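Heme oxygenase (Leptospira interrogans, PDB 5KZL) catalyses the oxygen-dependent opening of the heme ring, which in this family yields biliverdin, carbon monoxide and free iron. Local coordinates at residues S57-L62 with Y80-L85; Q90-T95 with R149-P154; Q108-R113 with L203-I208. The protein carries 1 engineered substitution. All blocks are in the same frame, centred on the assembly; numbering follows the deposited sequence.

Interaction 1 of 3, residues S57-L62 with Y80-L85; sequences SMEEEL and YRKNAL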
loop_
_atom_site.group_PDB
_atom_site.type_symbol
_atom_site.label_atom_id
_atom_site.label_comp_id
_atom_site.label_asym_id
_atom_site.label_seq_id
_atom_site.Cartn_x
_atom_site.Cartn_y
_atom_site.Cartn_z
ATOM N N SER A 57 -6.407 8.680 -1.146
ATOM C CA SER A 57 -6.077 9.276 -2.450
ATOM C C SER A 57 -5.987 8.207 -3.543
ATOM O O SER A 57 -6.617 8.355 -4.594
ATOM C CB SER A 57 -4.765 10.044 -2.376
ATOM O OG SER A 57 -4.541 10.677 -3.630
ATOM N N MET A 58 -5.210 7.117 -3.287
ATOM C CA MET A 58 -5.083 6.055 -4.273
ATOM C C MET A 58 -6.448 5.492 -4.668
ATOM O O MET A 58 -6.690 5.333 -5.870
ATOM C CB MET A 58 -4.108 4.977 -3.785
ATOM C CG MET A 58 -3.898 3.867 -4.788
ATOM S SD MET A 58 -2.507 2.796 -4.397
ATOM C CE MET A 58 -3.055 2.071 -2.925
ATOM N N GLU A 59 -7.360 5.264 -3.690
ATOM C CA GLU A 59 -8.706 4.728 -3.938
ATOM C C GLU A 59 -9.600 5.743 -4.625
ATOM O O GLU A 59 -10.370 5.361 -5.510
ATOM C CB GLU A 59 -9.312 4.120 -2.668
ATOM C CG GLU A 59 -8.421 2.935 -2.288
ATOM C CD GLU A 59 -8.325 2.339 -0.896
ATOM O OE1 GLU A 59 -9.193 2.616 -0.039
ATOM O OE2 GLU A 59 -7.409 1.510 -0.697
ATOM N N GLU A 60 -9.401 7.035 -4.341
ATOM C CA GLU A 60 -10.144 8.073 -5.065
ATOM C C GLU A 60 -9.765 8.040 -6.560
ATOM O O GLU A 60 -10.634 8.051 -7.436
ATOM C CB GLU A 60 -9.814 9.445 -4.481
ATOM C CG GLU A 60 -10.673 9.805 -3.293
ATOM C CD GLU A 60 -10.308 11.126 -2.642
ATOM O OE1 GLU A 60 -9.512 11.891 -3.238
ATOM O OE2 GLU A 60 -10.806 11.387 -1.523
ATOM N N GLU A 61 -8.462 7.952 -6.832
ATOM C CA GLU A 61 -7.902 7.949 -8.179
ATOM C C GLU A 61 -8.138 6.639 -8.941
ATOM O O GLU A 61 -8.421 6.685 -10.141
ATOM C CB GLU A 61 -6.413 8.356 -8.132
ATOM C CG GLU A 61 -6.162 9.754 -7.546
ATOM C CD GLU A 61 -7.112 10.861 -7.974
ATOM O OE1 GLU A 61 -7.483 10.926 -9.168
ATOM O OE2 GLU A 61 -7.505 11.662 -7.100
ATOM N N LEU A 62 -8.074 5.478 -8.268
ATOM C CA LEU A 62 -8.368 4.194 -8.920
ATOM C C LEU A 62 -9.856 4.110 -9.305
ATOM O O LEU A 62 -10.191 3.573 -10.365
ATOM C CB LEU A 62 -7.958 3.007 -8.030
ATOM C CG LEU A 62 -6.442 2.749 -7.934
ATOM C CD1 LEU A 62 -6.154 1.738 -6.840
ATOM C CD2 LEU A 62 -5.851 2.251 -9.302
ATOM N N TYR A 80 -9.114 -2.532 -1.358
ATOM C CA TYR A 80 -9.203 -1.199 -0.728
ATOM C C TYR A 80 -8.986 -1.252 0.777
ATOM O O TYR A 80 -9.493 -2.162 1.458
ATOM C CB TYR A 80 -10.488 -0.456 -1.101
ATOM C CG TYR A 80 -10.642 -0.073 -2.561
ATOM C CD1 TYR A 80 -9.608 -0.280 -3.479
ATOM C CD2 TYR A 80 -11.817 0.515 -3.021
ATOM C CE1 TYR A 80 -9.755 0.074 -4.823
ATOM C CE2 TYR A 80 -11.974 0.874 -4.360
ATOM C CZ TYR A 80 -10.952 0.625 -5.261
ATOM O OH TYR A 80 -11.116 1.013 -6.560
ATOM N N ARG A 81 -8.181 -0.291 1.274
ATOM C CA ARG A 81 -7.705 -0.222 2.659
ATOM C C ARG A 81 -8.198 0.957 3.467
ATOM O O ARG A 81 -8.067 0.914 4.694
ATOM C CB ARG A 81 -6.147 -0.246 2.688
ATOM C CG ARG A 81 -5.447 -1.443 1.995
ATOM C CD ARG A 81 -5.629 -2.766 2.721
ATOM N NE ARG A 81 -6.945 -3.369 2.469
ATOM C CZ ARG A 81 -7.553 -4.220 3.295
ATOM N NH1 ARG A 81 -8.743 -4.723 2.984
ATOM N NH2 ARG A 81 -6.962 -4.600 4.417
ATOM N N LYS A 82 -8.729 2.025 2.812
ATOM C CA LYS A 82 -9.151 3.250 3.513
ATOM C C LYS A 82 -10.046 2.971 4.734
ATOM O O LYS A 82 -9.765 3.488 5.821
ATOM C CB LYS A 82 -9.833 4.237 2.539
ATOM C CG LYS A 82 -10.411 5.510 3.150
ATOM C CD LYS A 82 -11.324 6.186 2.149
ATOM C CE LYS A 82 -12.535 6.775 2.816
ATOM N NZ LYS A 82 -13.489 7.325 1.821
ATOM N N ASN A 83 -11.080 2.126 4.563
ATOM C CA ASN A 83 -12.003 1.812 5.666
ATOM C C ASN A 83 -11.372 0.955 6.760
ATOM O O ASN A 83 -11.660 1.167 7.936
ATOM C CB ASN A 83 -13.295 1.198 5.146
ATOM C CG ASN A 83 -14.145 2.180 4.365
ATOM O OD1 ASN A 83 -14.171 3.389 4.619
ATOM N ND2 ASN A 83 -14.900 1.672 3.421
ATOM N N ALA A 84 -10.484 0.030 6.383
ATOM C CA ALA A 84 -9.748 -0.813 7.341
ATOM C C ALA A 84 -8.858 0.098 8.198
ATOM O O ALA A 84 -8.845 -0.045 9.425
ATOM C CB ALA A 84 -8.896 -1.836 6.604
ATOM N N LEU A 85 -8.173 1.076 7.553
ATOM C CA LEU A 85 -7.318 2.062 8.225
ATOM C C LEU A 85 -8.094 2.926 9.215
ATOM O O LEU A 85 -7.652 3.075 10.360
ATOM C CB LEU A 85 -6.531 2.903 7.205
ATOM C CG LEU A 85 -5.372 2.105 6.584
ATOM C CD1 LEU A 85 -4.918 2.689 5.293
ATOM C CD2 LEU A 85 -4.200 1.964 7.562
#

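Interaction 2 of 3, residues Q90-T95 with R149-P154; sequences QFFYGT and RALNLP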
loop_
_atom_site.group_PDB
_atom_site.type_symbol
_atom_site.label_atom_id
_atom_site.label_comp_id
_atom_site.label_asym_id
_atom_site.label_seq_id
_atom_site.Cartn_x
_atom_site.Cartn_y
_atom_site.Cartn_z
ATOM N N GLN A 90 -9.549 4.324 14.756
ATOM C CA GLN A 90 -10.507 4.452 15.848
ATOM C C GLN A 90 -10.057 3.574 17.052
ATOM O O GLN A 90 -10.201 4.011 18.190
ATOM C CB GLN A 90 -11.921 4.055 15.365
ATOM C CG GLN A 90 -13.064 4.309 16.388
ATOM C CD GLN A 90 -13.133 3.270 17.499
ATOM O OE1 GLN A 90 -13.039 2.055 17.266
ATOM N NE2 GLN A 90 -13.260 3.723 18.750
ATOM N N PHE A 91 -9.523 2.352 16.806
ATOM C CA PHE A 91 -9.078 1.506 17.923
ATOM C C PHE A 91 -7.956 2.205 18.722
ATOM O O PHE A 91 -7.993 2.226 19.957
ATOM C CB PHE A 91 -8.627 0.105 17.455
ATOM C CG PHE A 91 -7.952 -0.679 18.567
ATOM C CD1 PHE A 91 -8.707 -1.296 19.563
ATOM C CD2 PHE A 91 -6.567 -0.720 18.668
ATOM C CE1 PHE A 91 -8.082 -1.972 20.616
ATOM C CE2 PHE A 91 -5.942 -1.365 19.736
ATOM C CZ PHE A 91 -6.702 -1.989 20.702
ATOM N N PHE A 92 -6.948 2.740 18.017
ATOM C CA PHE A 92 -5.819 3.389 18.685
ATOM C C PHE A 92 -6.150 4.757 19.322
ATOM O O PHE A 92 -5.649 5.068 20.411
ATOM C CB PHE A 92 -4.611 3.501 17.744
ATOM C CG PHE A 92 -4.022 2.137 17.491
ATOM C CD1 PHE A 92 -3.295 1.484 18.476
ATOM C CD2 PHE A 92 -4.264 1.466 16.292
ATOM C CE1 PHE A 92 -2.813 0.186 18.269
ATOM C CE2 PHE A 92 -3.783 0.174 16.085
ATOM C CZ PHE A 92 -3.050 -0.455 17.071
ATOM N N TYR A 93 -6.962 5.571 18.643
ATOM C CA TYR A 93 -7.253 6.921 19.131
ATOM C C TYR A 93 -8.536 7.091 19.953
ATOM O O TYR A 93 -8.690 8.132 20.609
ATOM C CB TYR A 93 -7.279 7.895 17.962
ATOM C CG TYR A 93 -5.902 8.242 17.448
ATOM C CD1 TYR A 93 -5.109 9.185 18.100
ATOM C CD2 TYR A 93 -5.405 7.665 16.285
ATOM C CE1 TYR A 93 -3.845 9.520 17.625
ATOM C CE2 TYR A 93 -4.143 8.007 15.789
ATOM C CZ TYR A 93 -3.365 8.933 16.467
ATOM O OH TYR A 93 -2.113 9.275 16.011
ATOM N N GLY A 94 -9.460 6.131 19.854
ATOM C CA GLY A 94 -10.772 6.203 20.490
ATOM C C GLY A 94 -11.704 6.936 19.542
ATOM O O GLY A 94 -12.758 6.428 19.167
ATOM N N THR A 95 -11.272 8.131 19.102
ATOM C CA THR A 95 -11.943 8.970 18.117
ATOM C C THR A 95 -10.840 9.611 17.269
ATOM O O THR A 95 -9.977 10.310 17.809
ATOM C CB THR A 95 -12.942 9.950 18.777
ATOM O OG1 THR A 95 -13.376 10.882 17.798
ATOM C CG2 THR A 95 -12.369 10.689 19.997
ATOM N N ARG A 149 1.509 -8.946 18.488
ATOM C CA ARG A 149 2.484 -9.406 19.460
ATOM C C ARG A 149 3.260 -8.183 20.004
ATOM O O ARG A 149 3.400 -8.031 21.220
ATOM C CB ARG A 149 3.398 -10.423 18.763
ATOM C CG ARG A 149 4.606 -10.821 19.559
ATOM C CD ARG A 149 5.252 -12.084 19.024
ATOM N NE ARG A 149 5.847 -11.937 17.695
ATOM C CZ ARG A 149 5.433 -12.594 16.618
ATOM N NH1 ARG A 149 6.062 -12.441 15.460
ATOM N NH2 ARG A 149 4.404 -13.432 16.695
ATOM N N ALA A 150 3.669 -7.276 19.105
ATOM C CA ALA A 150 4.420 -6.071 19.445
ATOM C C ALA A 150 3.655 -5.128 20.355
ATOM O O ALA A 150 4.251 -4.569 21.278
ATOM C CB ALA A 150 4.818 -5.334 18.185
ATOM N N LEU A 151 2.347 -4.940 20.093
ATOM C CA LEU A 151 1.499 -4.021 20.864
ATOM C C LEU A 151 0.613 -4.701 21.909
ATOM O O LEU A 151 -0.146 -4.026 22.621
ATOM C CB LEU A 151 0.661 -3.166 19.890
ATOM C CG LEU A 151 1.446 -2.175 19.013
ATOM C CD1 LEU A 151 0.595 -1.652 17.895
ATOM C CD2 LEU A 151 2.044 -1.043 19.838
ATOM N N ASN A 152 0.758 -6.041 22.051
ATOM C CA ASN A 152 -0.042 -6.892 22.928
ATOM C C ASN A 152 -1.526 -6.580 22.703
ATOM O O ASN A 152 -2.278 -6.284 23.642
ATOM C CB ASN A 152 0.388 -6.751 24.414
ATOM C CG ASN A 152 -0.127 -7.879 25.270
ATOM O OD1 ASN A 152 -0.744 -8.834 24.789
ATOM N ND2 ASN A 152 0.062 -7.762 26.569
ATOM N N LEU A 153 -1.942 -6.597 21.422
ATOM C CA LEU A 153 -3.300 -6.236 21.047
ATOM C C LEU A 153 -4.354 -7.242 21.470
ATOM O O LEU A 153 -4.087 -8.444 21.417
ATOM C CB LEU A 153 -3.400 -6.027 19.520
ATOM C CG LEU A 153 -2.593 -4.874 18.903
ATOM C CD1 LEU A 153 -2.781 -4.839 17.396
ATOM C CD2 LEU A 153 -3.001 -3.521 19.506
ATOM N N PRO A 154 -5.594 -6.782 21.783
ATOM C CA PRO A 154 -6.683 -7.750 22.040
ATOM C C PRO A 154 -6.971 -8.545 20.763
ATOM O O PRO A 154 -6.693 -8.070 19.651
ATOM C CB PRO A 154 -7.894 -6.873 22.382
ATOM C CG PRO A 154 -7.383 -5.486 22.520
ATOM C CD PRO A 154 -6.076 -5.385 21.822
#

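Interaction 3 of 3, residues Q108-R113 with L203-I208; sequences QDYVQR and LLNQGI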
loop_
_atom_site.group_PDB
_atom_site.type_symbol
_atom_site.label_atom_id
_atom_site.label_comp_id
_atom_site.label_asym_id
_atom_site.label_seq_id
_atom_site.Cartn_x
_atom_site.Cartn_y
_atom_site.Cartn_z
ATOM N N GLN A 108 1.977 14.196 2.268
ATOM C CA GLN A 108 1.517 15.184 1.274
ATOM C C GLN A 108 2.198 15.028 -0.096
ATOM O O GLN A 108 1.544 15.185 -1.130
ATOM C CB GLN A 108 1.750 16.615 1.810
ATOM C CG GLN A 108 0.761 17.038 2.887
ATOM C CD GLN A 108 1.124 18.404 3.415
ATOM O OE1 GLN A 108 1.375 19.337 2.648
ATOM N NE2 GLN A 108 1.196 18.547 4.738
ATOM N N ASP A 109 3.508 14.739 -0.104
ATOM C CA ASP A 109 4.242 14.565 -1.346
ATOM C C ASP A 109 3.817 13.291 -2.049
ATOM O O ASP A 109 3.741 13.262 -3.281
ATOM C CB ASP A 109 5.742 14.597 -1.089
ATOM C CG ASP A 109 6.242 15.970 -0.639
ATOM O OD1 ASP A 109 5.494 16.975 -0.816
ATOM O OD2 ASP A 109 7.370 16.046 -0.142
ATOM N N TYR A 110 3.497 12.257 -1.258
ATOM C CA TYR A 110 3.040 10.956 -1.752
ATOM C C TYR A 110 1.653 11.139 -2.382
ATOM O O TYR A 110 1.488 10.792 -3.546
ATOM C CB TYR A 110 3.041 9.923 -0.593
ATOM C CG TYR A 110 2.942 8.443 -0.942
ATOM C CD1 TYR A 110 2.397 8.019 -2.158
ATOM C CD2 TYR A 110 3.311 7.466 -0.020
ATOM C CE1 TYR A 110 2.251 6.660 -2.454
ATOM C CE2 TYR A 110 3.168 6.109 -0.304
ATOM C CZ TYR A 110 2.652 5.711 -1.527
ATOM O OH TYR A 110 2.453 4.373 -1.775
ATOM N N VAL A 111 0.706 11.776 -1.672
ATOM C CA VAL A 111 -0.654 12.066 -2.164
ATOM C C VAL A 111 -0.592 12.927 -3.454
ATOM O O VAL A 111 -1.313 12.670 -4.421
ATOM C CB VAL A 111 -1.517 12.696 -1.013
ATOM C CG1 VAL A 111 -2.828 13.302 -1.533
ATOM C CG2 VAL A 111 -1.800 11.678 0.091
ATOM N N GLN A 112 0.295 13.927 -3.484
ATOM C CA GLN A 112 0.472 14.754 -4.670
ATOM C C GLN A 112 0.897 13.882 -5.856
ATOM O O GLN A 112 0.393 14.066 -6.964
ATOM C CB GLN A 112 1.543 15.824 -4.415
ATOM C CG GLN A 112 1.929 16.612 -5.665
ATOM C CD GLN A 112 0.917 17.665 -6.073
ATOM O OE1 GLN A 112 -0.260 17.647 -5.685
ATOM N NE2 GLN A 112 1.367 18.614 -6.873
ATOM N N ARG A 113 1.829 12.951 -5.622
ATOM C CA ARG A 113 2.286 12.075 -6.683
ATOM C C ARG A 113 1.130 11.277 -7.228
ATOM O O ARG A 113 0.961 11.244 -8.443
ATOM C CB ARG A 113 3.441 11.158 -6.253
ATOM C CG ARG A 113 3.908 10.215 -7.358
ATOM C CD ARG A 113 4.656 10.955 -8.428
ATOM N NE ARG A 113 5.386 10.070 -9.335
ATOM C CZ ARG A 113 6.563 10.384 -9.859
ATOM N NH1 ARG A 113 7.139 11.545 -9.566
ATOM N NH2 ARG A 113 7.177 9.541 -10.677
ATOM N N LEU A 203 10.239 4.532 -2.933
ATOM C CA LEU A 203 10.921 5.690 -2.338
ATOM C C LEU A 203 9.960 6.548 -1.506
ATOM O O LEU A 203 10.341 7.035 -0.423
ATOM C CB LEU A 203 11.552 6.547 -3.446
ATOM C CG LEU A 203 12.609 7.543 -2.951
ATOM C CD1 LEU A 203 13.941 6.811 -2.573
ATOM C CD2 LEU A 203 12.868 8.614 -3.998
ATOM N N LEU A 204 8.711 6.714 -1.994
ATOM C CA LEU A 204 7.718 7.533 -1.269
ATOM C C LEU A 204 7.328 6.858 0.042
ATOM O O LEU A 204 7.166 7.548 1.042
ATOM C CB LEU A 204 6.500 7.848 -2.139
ATOM C CG LEU A 204 6.767 8.860 -3.302
ATOM C CD1 LEU A 204 5.698 8.737 -4.376
ATOM C CD2 LEU A 204 6.774 10.277 -2.800
ATOM N N ASN A 205 7.289 5.510 0.052
ATOM C CA ASN A 205 7.037 4.747 1.281
ATOM C C ASN A 205 8.199 4.886 2.251
ATOM O O ASN A 205 7.960 5.075 3.438
ATOM C CB ASN A 205 6.757 3.274 0.962
ATOM C CG ASN A 205 5.321 3.097 0.571
ATOM O OD1 ASN A 205 4.460 2.921 1.432
ATOM N ND2 ASN A 205 5.000 3.346 -0.701
ATOM N N GLN A 206 9.465 4.838 1.750
ATOM C CA GLN A 206 10.659 5.051 2.589
ATOM C C GLN A 206 10.587 6.453 3.219
ATOM O O GLN A 206 10.960 6.619 4.381
ATOM C CB GLN A 206 11.954 4.933 1.764
ATOM C CG GLN A 206 12.185 3.554 1.157
ATOM C CD GLN A 206 13.516 3.400 0.443
ATOM O OE1 GLN A 206 14.571 3.831 0.930
ATOM N NE2 GLN A 206 13.505 2.708 -0.703
ATOM N N GLY A 207 10.083 7.423 2.450
ATOM C CA GLY A 207 9.897 8.806 2.886
ATOM C C GLY A 207 8.959 8.947 4.070
ATOM O O GLY A 207 9.292 9.617 5.052
ATOM N N ILE A 208 7.799 8.281 4.023
ATOM C CA ILE A 208 6.854 8.329 5.147
ATOM C C ILE A 208 7.416 7.553 6.355
ATOM O O ILE A 208 7.265 8.017 7.480
ATOM C CB ILE A 208 5.382 7.936 4.787
ATOM C CG1 ILE A 208 5.267 6.506 4.264
ATOM C CG2 ILE A 208 4.752 8.948 3.817
ATOM C CD1 ILE A 208 3.831 6.019 3.919
#

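Interaction 1 of 3, residues S57-L62 with Y80-L85
With CG set beside its own backbone N and anti to the carbonyl carbon (chi1 -64°), and the chain extended beyond CG, Glu59 reaches from its helix past the ring of Tyr80 to the backbone of Arg81 and Lys82. Tyr80 has the same kind of chi1, -65°, and its side chain runs back the other way, alongside the glutamate's. The carboxylate grips two successive amides, one oxygen to each. Glu59 OE2 accepts from Arg81 N at 2.8 Å in a nearly straight bond, and Glu59 OE1 accepts from Lys82 N at 2.9 Å. Both donors come in on the syn side, somewhat out of the carboxylate plane. Lys82 opens helix 82-93, so the acid sits at the N-terminal end of that helix, where the helix dipole would probably favour its negative charge; it ties this end to helix 41-64 of the all-helical heme oxygenase fold. Glu59 OE2 has a further partner in Tyr133 OH of helix 125-151, which helps fix the rotation of the carboxylate. Over one face of the Tyr80 ring lies Glu59 CG, a CH-pi contact 3.9 Å from the centroid. Further along the ring, Leu62 CB comes within 4.0 Å of Tyr80 OH, which is hydrogen-bonded to Glu63. Arg81 turns its guanidinium away from Glu59, bending at chi2 and chi3, to meet the carbonyls of Phe161 and Glu163. The bond from Lys82 N also brings Lys82 CB close to Glu59 OE1, at 3.1 Å.

Interaction 2 of 3, residues Q90-T95 with R149-P154
Phe91 and Phe92, consecutive on the last turn of helix 82-93, send their rings together toward Leu151, Leu153 and Pro154. The two rings stand against each other edge to face: Phe91 CD2 lies 3.7 Å above the plane of Phe92, over its centre, and Phe92 CD2 lies in the plane of the Phe91 ring. Different first torsions bring this about, since CG of Phe91 is anti to its backbone N (chi1 170°) whereas CG of Phe92 lies beside its N (chi1 -70°). The outer end of each ring then faces the other segment. Leu153 CD2 is the methyl shared by both rings, 3.7 Å from Phe91 CE2 and 3.9 Å from Phe92 CE1. Its side chain runs obliquely to that of Phe91 but at about a right angle to that of Phe92. Leu151 likewise stands across Phe92, with its CD1 3.9 Å from Phe92 CE1. Pro154 and Phe91 point at each other from the two sides of the contact, and the far end of the ring meets the pyrrolidine where Phe91 CZ lies 3.6 Å from Pro154 CD. No hydrogen bond crosses the contact; it is wholly apolar. Both segments leave a helix through a residue of positive phi, Gly94 in one and Asn152 in the other. Here the C-terminal end of helix 82-93 packs, near the surface, against the end of helix 125-151 and the chain that follows it. Helix 41-64 borders the same cluster through Tyr44, which meets the Phe92 ring and touches Leu151, and through Leu48, which packs on Phe92.

Interaction 3 of 3, residues Q108-R113 with L203-I208
Tyr110 meets Leu204 and Asn205 at once, one over a face of its ring and the other at its hydroxyl. The tyrosine's first torsion, chi1 -165°, places CG opposite the backbone N and carries the ring across to segment 203-208. Leu204 lays its CB over one face, 3.9 Å from the ring centroid, a CH-pi contact displaced toward the rim. CG of Leu204 stands beside its own N (chi1 -71°), and the two methyls part from there: Leu204 CD2 lies 3.9 Å from Tyr110 CA, whereas Leu204 CD1 goes to the aliphatic stem of Arg113, 3.8 Å from Arg113 CG. The arginine bends at chi2, and its guanidinium carries on to a salt bridge with Glu197. Within the all-helical heme oxygenase fold, this pairs helices 105-120 and 188-210, the two short segments running nearly antiparallel with their axes 9.8 Å apart. Asn205 touches the bound heme directly, so this packing joins the pocket wall to helix 105-120. The Asn205 amide stands steeply to the Tyr110 ring, the planes 79° apart. Asn205 ND2 donates to Tyr110 OH at 2.9 Å, with the hydroxyl oxygen tilted from the amide plane, and also to the carbonyl of Val201, while OD1 accepts from Arg132. Bonds at both ends of the amide fix its rotation beside the heme. At the edge of the ring, near its plane, Ile208 CD1 packs 4.2 Å from Tyr110 CD2.

Overall arrangement
Interactions 1 and 2 share helix 82-93, one at its N-terminal end and the other at its C-terminal end, with centres about 21 Å apart. Interactions 1 and 3 touch where Ser57 OG lies 3.8 Å from Val111 CG1, so helices 41-64 and 105-120 connect them; their centres are about 15 Å apart. Interactions 2 and 3 do not touch, their nearest atoms being about 13 Å apart, although their segments alternate along the chain. Interaction 3 reaches the ligand, through Asn205. The side chains of Arg81 in interaction 1 and Leu151 in interaction 2 lie about 12 and 14 Å from the heme.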